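Local atomic coordinates of monovalent Na+/H+ antiporter subunit A (Dietzia sp. DQ12-45-1b, PDB entry 7D3U), a protein that probably works as an antiporter subunit of the membrane-embedded Mrp complex, which exchanges sodium ions for protons across the bacterial cell membrane. Residues T231-K244 and T322-M334. Sequence-based numbering, arbitrary orientation.
Sequences TPVSAYLHAAAMVK and TIAHALFKSSLFM
The ring of Phe333 turns one face to helix 231-240, where Ser234 CB makes a CH-pi contact and the backbone N of Ala235 lies toward the rim, while its edge points at a face of His238. That pair is T-shaped, with planes at 82° and ring centroids 4.8 Å apart. Phe333 thus enters as a knob among Thr231, Ser234, Ala235 and His238; an alanine here would probably open a gap between them and leave the imidazole of His238 freer to turn. The second histidine is used by its edge. With CG anti to the backbone N (chi1 170°), the His325 ring reaches across, and its NE2 donates to His238 O, 3.1 Å away. The acceptor oxygen lies close to the ring plane, the donor stands well out of the carbonyl plane, and the N-H...O angle is a bent 142°. This side-chain donor serves a carbonyl near the break between helix 231-240 and helix 243-252. Lys244, past the break, contacts His325 obliquely. Small residues let the backbones come close: Ala239 CB packs 3.5 Å from Ser330 CB, and the axes of helix 231-240 and of 322-334 come within 8.1 Å. Lys329 contributes its CG beside His238 CB, but its NZ turns away to hydrogen-bond Ser295 OG. The principle illustrated is antiparallel packing of a broken transmembrane helix against a neighbour bearing buried lysine and histidine, a hallmark of the antiporter-like fold common to Mrp and complex I subunits.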
loop_
_atom_site.group_PDB
_atom_site.type_symbol
_atom_site.label_atom_id
_atom_site.label_comp_id
_atom_site.label_asym_id
_atom_site.label_seq_id
_atom_site.Cartn_x
_atom_site.Cartn_y
_atom_site.Cartn_z
ATOM N N THR B 231 -22.569 28.963 -29.681
ATOM C CA THR B 231 -24.022 29.018 -29.809
ATOM C C THR B 231 -24.652 27.855 -30.578
ATOM O O THR B 231 -25.824 27.554 -30.330
ATOM C CB THR B 231 -24.454 30.350 -30.432
ATOM O OG1 THR B 231 -24.040 31.434 -29.589
ATOM C CG2 THR B 231 -25.947 30.407 -30.650
ATOM N N PRO B 232 -23.969 27.175 -31.510
ATOM C CA PRO B 232 -24.595 25.973 -32.086
ATOM C C PRO B 232 -24.687 24.819 -31.106
ATOM O O PRO B 232 -25.702 24.109 -31.095
ATOM C CB PRO B 232 -23.689 25.632 -33.275
ATOM C CG PRO B 232 -23.001 26.881 -33.589
ATOM C CD PRO B 232 -22.761 27.530 -32.270
ATOM N N VAL B 233 -23.666 24.604 -30.275
ATOM C CA VAL B 233 -23.768 23.554 -29.268
ATOM C C VAL B 233 -24.812 23.938 -28.230
ATOM O O VAL B 233 -25.477 23.078 -27.650
ATOM C CB VAL B 233 -22.400 23.264 -28.622
ATOM C CG1 VAL B 233 -22.543 22.262 -27.495
ATOM C CG2 VAL B 233 -21.386 22.810 -29.646
ATOM N N SER B 234 -25.000 25.242 -28.010
ATOM C CA SER B 234 -26.080 25.690 -27.139
ATOM C C SER B 234 -27.437 25.411 -27.770
ATOM O O SER B 234 -28.376 24.990 -27.085
ATOM C CB SER B 234 -25.929 27.178 -26.831
ATOM O OG SER B 234 -25.077 27.384 -25.721
ATOM N N ALA B 235 -27.556 25.641 -29.079
ATOM C CA ALA B 235 -28.793 25.331 -29.787
ATOM C C ALA B 235 -29.132 23.855 -29.657
ATOM O O ALA B 235 -30.271 23.493 -29.347
ATOM C CB ALA B 235 -28.666 25.721 -31.258
ATOM N N TYR B 236 -28.148 22.989 -29.886
ATOM C CA TYR B 236 -28.399 21.557 -29.774
ATOM C C TYR B 236 -28.719 21.166 -28.337
ATOM O O TYR B 236 -29.722 20.493 -28.076
ATOM C CB TYR B 236 -27.201 20.767 -30.290
ATOM C CG TYR B 236 -27.559 19.373 -30.741
ATOM C CD1 TYR B 236 -28.845 19.074 -31.164
ATOM C CD2 TYR B 236 -26.618 18.357 -30.735
ATOM C CE1 TYR B 236 -29.181 17.805 -31.577
ATOM C CE2 TYR B 236 -26.946 17.082 -31.145
ATOM C CZ TYR B 236 -28.229 16.812 -31.565
ATOM O OH TYR B 236 -28.563 15.544 -31.975
ATOM N N LEU B 237 -27.885 21.598 -27.387
ATOM C CA LEU B 237 -28.056 21.222 -25.990
ATOM C C LEU B 237 -29.377 21.719 -25.424
ATOM O O LEU B 237 -29.908 21.123 -24.482
ATOM C CB LEU B 237 -26.885 21.773 -25.178
ATOM C CG LEU B 237 -26.557 21.186 -23.810
ATOM C CD1 LEU B 237 -25.058 21.226 -23.596
ATOM C CD2 LEU B 237 -27.263 21.958 -22.716
ATOM N N HIS B 238 -29.921 22.799 -25.976
ATOM C CA HIS B 238 -31.176 23.352 -25.485
ATOM C C HIS B 238 -32.389 22.895 -26.279
ATOM O O HIS B 238 -33.478 22.793 -25.709
ATOM C CB HIS B 238 -31.122 24.882 -25.491
ATOM C CG HIS B 238 -30.239 25.458 -24.429
ATOM N ND1 HIS B 238 -29.008 24.926 -24.116
ATOM C CD2 HIS B 238 -30.411 26.520 -23.607
ATOM C CE1 HIS B 238 -28.457 25.637 -23.149
ATOM N NE2 HIS B 238 -29.288 26.609 -22.822
ATOM N N ALA B 239 -32.246 22.634 -27.578
ATOM C CA ALA B 239 -33.397 22.162 -28.345
ATOM C C ALA B 239 -33.681 20.697 -28.037
ATOM O O ALA B 239 -34.707 20.369 -27.436
ATOM C CB ALA B 239 -33.158 22.366 -29.842
ATOM N N ALA B 240 -32.784 19.799 -28.452
ATOM C CA ALA B 240 -32.819 18.419 -27.962
ATOM C C ALA B 240 -31.416 17.824 -28.081
ATOM O O ALA B 240 -31.069 17.241 -29.109
ATOM C CB ALA B 240 -33.838 17.591 -28.729
ATOM N N ALA B 241 -30.614 17.976 -27.029
ATOM C CA ALA B 241 -29.430 17.134 -26.907
ATOM C C ALA B 241 -29.261 16.592 -25.496
ATOM O O ALA B 241 -28.884 15.434 -25.308
ATOM C CB ALA B 241 -28.176 17.896 -27.332
ATOM N N MET B 242 -29.508 17.417 -24.505
ATOM C CA MET B 242 -29.395 16.940 -23.133
ATOM C C MET B 242 -30.567 17.364 -22.266
ATOM O O MET B 242 -30.994 16.595 -21.403
ATOM C CB MET B 242 -28.082 17.419 -22.507
ATOM C CG MET B 242 -27.792 16.791 -21.159
ATOM S SD MET B 242 -26.161 17.201 -20.529
ATOM C CE MET B 242 -26.096 18.930 -20.959
ATOM N N VAL B 243 -31.099 18.570 -22.470
ATOM C CA VAL B 243 -32.226 19.011 -21.665
ATOM C C VAL B 243 -33.484 18.233 -22.008
ATOM O O VAL B 243 -34.412 18.171 -21.194
ATOM C CB VAL B 243 -32.452 20.521 -21.836
ATOM C CG1 VAL B 243 -31.212 21.289 -21.417
ATOM C CG2 VAL B 243 -32.825 20.839 -23.264
ATOM N N LYS B 244 -33.545 17.633 -23.196
ATOM C CA LYS B 244 -34.639 16.733 -23.523
ATOM C C LYS B 244 -34.385 15.309 -23.064
ATOM O O LYS B 244 -35.313 14.499 -23.088
ATOM C CB LYS B 244 -34.908 16.735 -25.026
ATOM C CG LYS B 244 -35.427 18.048 -25.555
ATOM C CD LYS B 244 -36.458 18.661 -24.639
ATOM C CE LYS B 244 -37.065 19.892 -25.276
ATOM N NZ LYS B 244 -37.823 20.694 -24.285
ATOM N N THR B 322 -42.681 19.578 -26.405
ATOM C CA THR B 322 -41.285 19.232 -26.634
ATOM C C THR B 322 -40.899 19.485 -28.084
ATOM O O THR B 322 -39.837 20.052 -28.363
ATOM C CB THR B 322 -41.037 17.773 -26.254
ATOM O OG1 THR B 322 -40.868 17.672 -24.836
ATOM C CG2 THR B 322 -39.793 17.243 -26.941
ATOM N N ILE B 323 -41.771 19.104 -29.020
ATOM C CA ILE B 323 -41.497 19.359 -30.434
ATOM C C ILE B 323 -41.449 20.859 -30.704
ATOM O O ILE B 323 -40.510 21.370 -31.332
ATOM C CB ILE B 323 -42.542 18.661 -31.319
ATOM C CG1 ILE B 323 -42.342 17.147 -31.286
ATOM C CG2 ILE B 323 -42.456 19.173 -32.743
ATOM C CD1 ILE B 323 -43.463 16.376 -31.931
ATOM N N ALA B 324 -42.463 21.589 -30.231
ATOM C CA ALA B 324 -42.515 23.027 -30.469
ATOM C C ALA B 324 -41.292 23.729 -29.896
ATOM O O ALA B 324 -40.730 24.626 -30.533
ATOM C CB ALA B 324 -43.794 23.611 -29.874
ATOM N N HIS B 325 -40.863 23.329 -28.699
ATOM C CA HIS B 325 -39.704 23.949 -28.071
ATOM C C HIS B 325 -38.429 23.611 -28.827
ATOM O O HIS B 325 -37.625 24.497 -29.130
ATOM C CB HIS B 325 -39.603 23.507 -26.612
ATOM C CG HIS B 325 -38.321 23.899 -25.949
ATOM N ND1 HIS B 325 -38.168 25.089 -25.270
ATOM C CD2 HIS B 325 -37.133 23.258 -25.856
ATOM C CE1 HIS B 325 -36.940 25.163 -24.790
ATOM N NE2 HIS B 325 -36.291 24.065 -25.132
ATOM N N ALA B 326 -38.227 22.333 -29.151
ATOM C CA ALA B 326 -37.053 21.952 -29.923
ATOM C C ALA B 326 -37.005 22.657 -31.267
ATOM O O ALA B 326 -35.926 22.777 -31.855
ATOM C CB ALA B 326 -37.023 20.439 -30.119
ATOM N N LEU B 327 -38.148 23.122 -31.769
ATOM C CA LEU B 327 -38.131 23.943 -32.974
ATOM C C LEU B 327 -37.754 25.390 -32.661
ATOM O O LEU B 327 -36.750 25.908 -33.169
ATOM C CB LEU B 327 -39.490 23.881 -33.674
ATOM C CG LEU B 327 -39.820 22.552 -34.350
ATOM C CD1 LEU B 327 -41.178 22.616 -35.018
ATOM C CD2 LEU B 327 -38.744 22.190 -35.353
ATOM N N PHE B 328 -38.548 26.060 -31.817
ATOM C CA PHE B 328 -38.390 27.506 -31.706
ATOM C C PHE B 328 -37.138 27.892 -30.929
ATOM O O PHE B 328 -36.521 28.910 -31.245
ATOM C CB PHE B 328 -39.653 28.172 -31.127
ATOM C CG PHE B 328 -39.933 27.893 -29.663
ATOM C CD1 PHE B 328 -39.122 28.392 -28.658
ATOM C CD2 PHE B 328 -41.080 27.214 -29.295
ATOM C CE1 PHE B 328 -39.407 28.146 -27.331
ATOM C CE2 PHE B 328 -41.373 26.975 -27.970
ATOM C CZ PHE B 328 -40.537 27.443 -26.987
ATOM N N LYS B 329 -36.718 27.097 -29.943
ATOM C CA LYS B 329 -35.498 27.438 -29.220
ATOM C C LYS B 329 -34.267 27.209 -30.085
ATOM O O LYS B 329 -33.319 28.001 -30.046
ATOM C CB LYS B 329 -35.405 26.632 -27.929
ATOM C CG LYS B 329 -34.265 27.059 -27.030
ATOM C CD LYS B 329 -34.505 28.451 -26.490
ATOM C CE LYS B 329 -35.791 28.506 -25.693
ATOM N NZ LYS B 329 -36.123 29.897 -25.292
ATOM N N SER B 330 -34.264 26.133 -30.874
ATOM C CA SER B 330 -33.176 25.919 -31.821
ATOM C C SER B 330 -33.080 27.073 -32.807
ATOM O O SER B 330 -31.990 27.600 -33.066
ATOM C CB SER B 330 -33.375 24.598 -32.560
ATOM O OG SER B 330 -32.552 24.527 -33.709
ATOM N N SER B 331 -34.219 27.488 -33.365
ATOM C CA SER B 331 -34.184 28.588 -34.319
ATOM C C SER B 331 -33.788 29.898 -33.650
ATOM O O SER B 331 -33.076 30.705 -34.255
ATOM C CB SER B 331 -35.533 28.730 -35.014
ATOM O OG SER B 331 -36.293 29.763 -34.425
ATOM N N LEU B 332 -34.204 30.115 -32.400
ATOM C CA LEU B 332 -33.815 31.326 -31.686
ATOM C C LEU B 332 -32.317 31.362 -31.436
ATOM O O LEU B 332 -31.679 32.410 -31.588
ATOM C CB LEU B 332 -34.570 31.417 -30.364
ATOM C CG LEU B 332 -35.873 32.204 -30.391
ATOM C CD1 LEU B 332 -36.397 32.373 -28.988
ATOM C CD2 LEU B 332 -35.651 33.552 -31.045
ATOM N N PHE B 333 -31.737 30.229 -31.043
ATOM C CA PHE B 333 -30.297 30.180 -30.824
ATOM C C PHE B 333 -29.537 30.411 -32.120
ATOM O O PHE B 333 -28.567 31.180 -32.153
ATOM C CB PHE B 333 -29.906 28.840 -30.211
ATOM C CG PHE B 333 -29.809 28.869 -28.726
ATOM C CD1 PHE B 333 -28.878 29.672 -28.104
ATOM C CD2 PHE B 333 -30.651 28.099 -27.949
ATOM C CE1 PHE B 333 -28.788 29.706 -26.740
ATOM C CE2 PHE B 333 -30.562 28.131 -26.579
ATOM C CZ PHE B 333 -29.628 28.934 -25.974
ATOM N N MET B 334 -29.964 29.759 -33.201
ATOM C CA MET B 334 -29.276 29.950 -34.470
ATOM C C MET B 334 -29.433 31.377 -34.982
ATOM O O MET B 334 -28.514 31.914 -35.610
ATOM C CB MET B 334 -29.786 28.937 -35.491
ATOM C CG MET B 334 -29.338 27.516 -35.198
ATOM S SD MET B 334 -29.902 26.338 -36.432
ATOM C CE MET B 334 -31.670 26.464 -36.207
#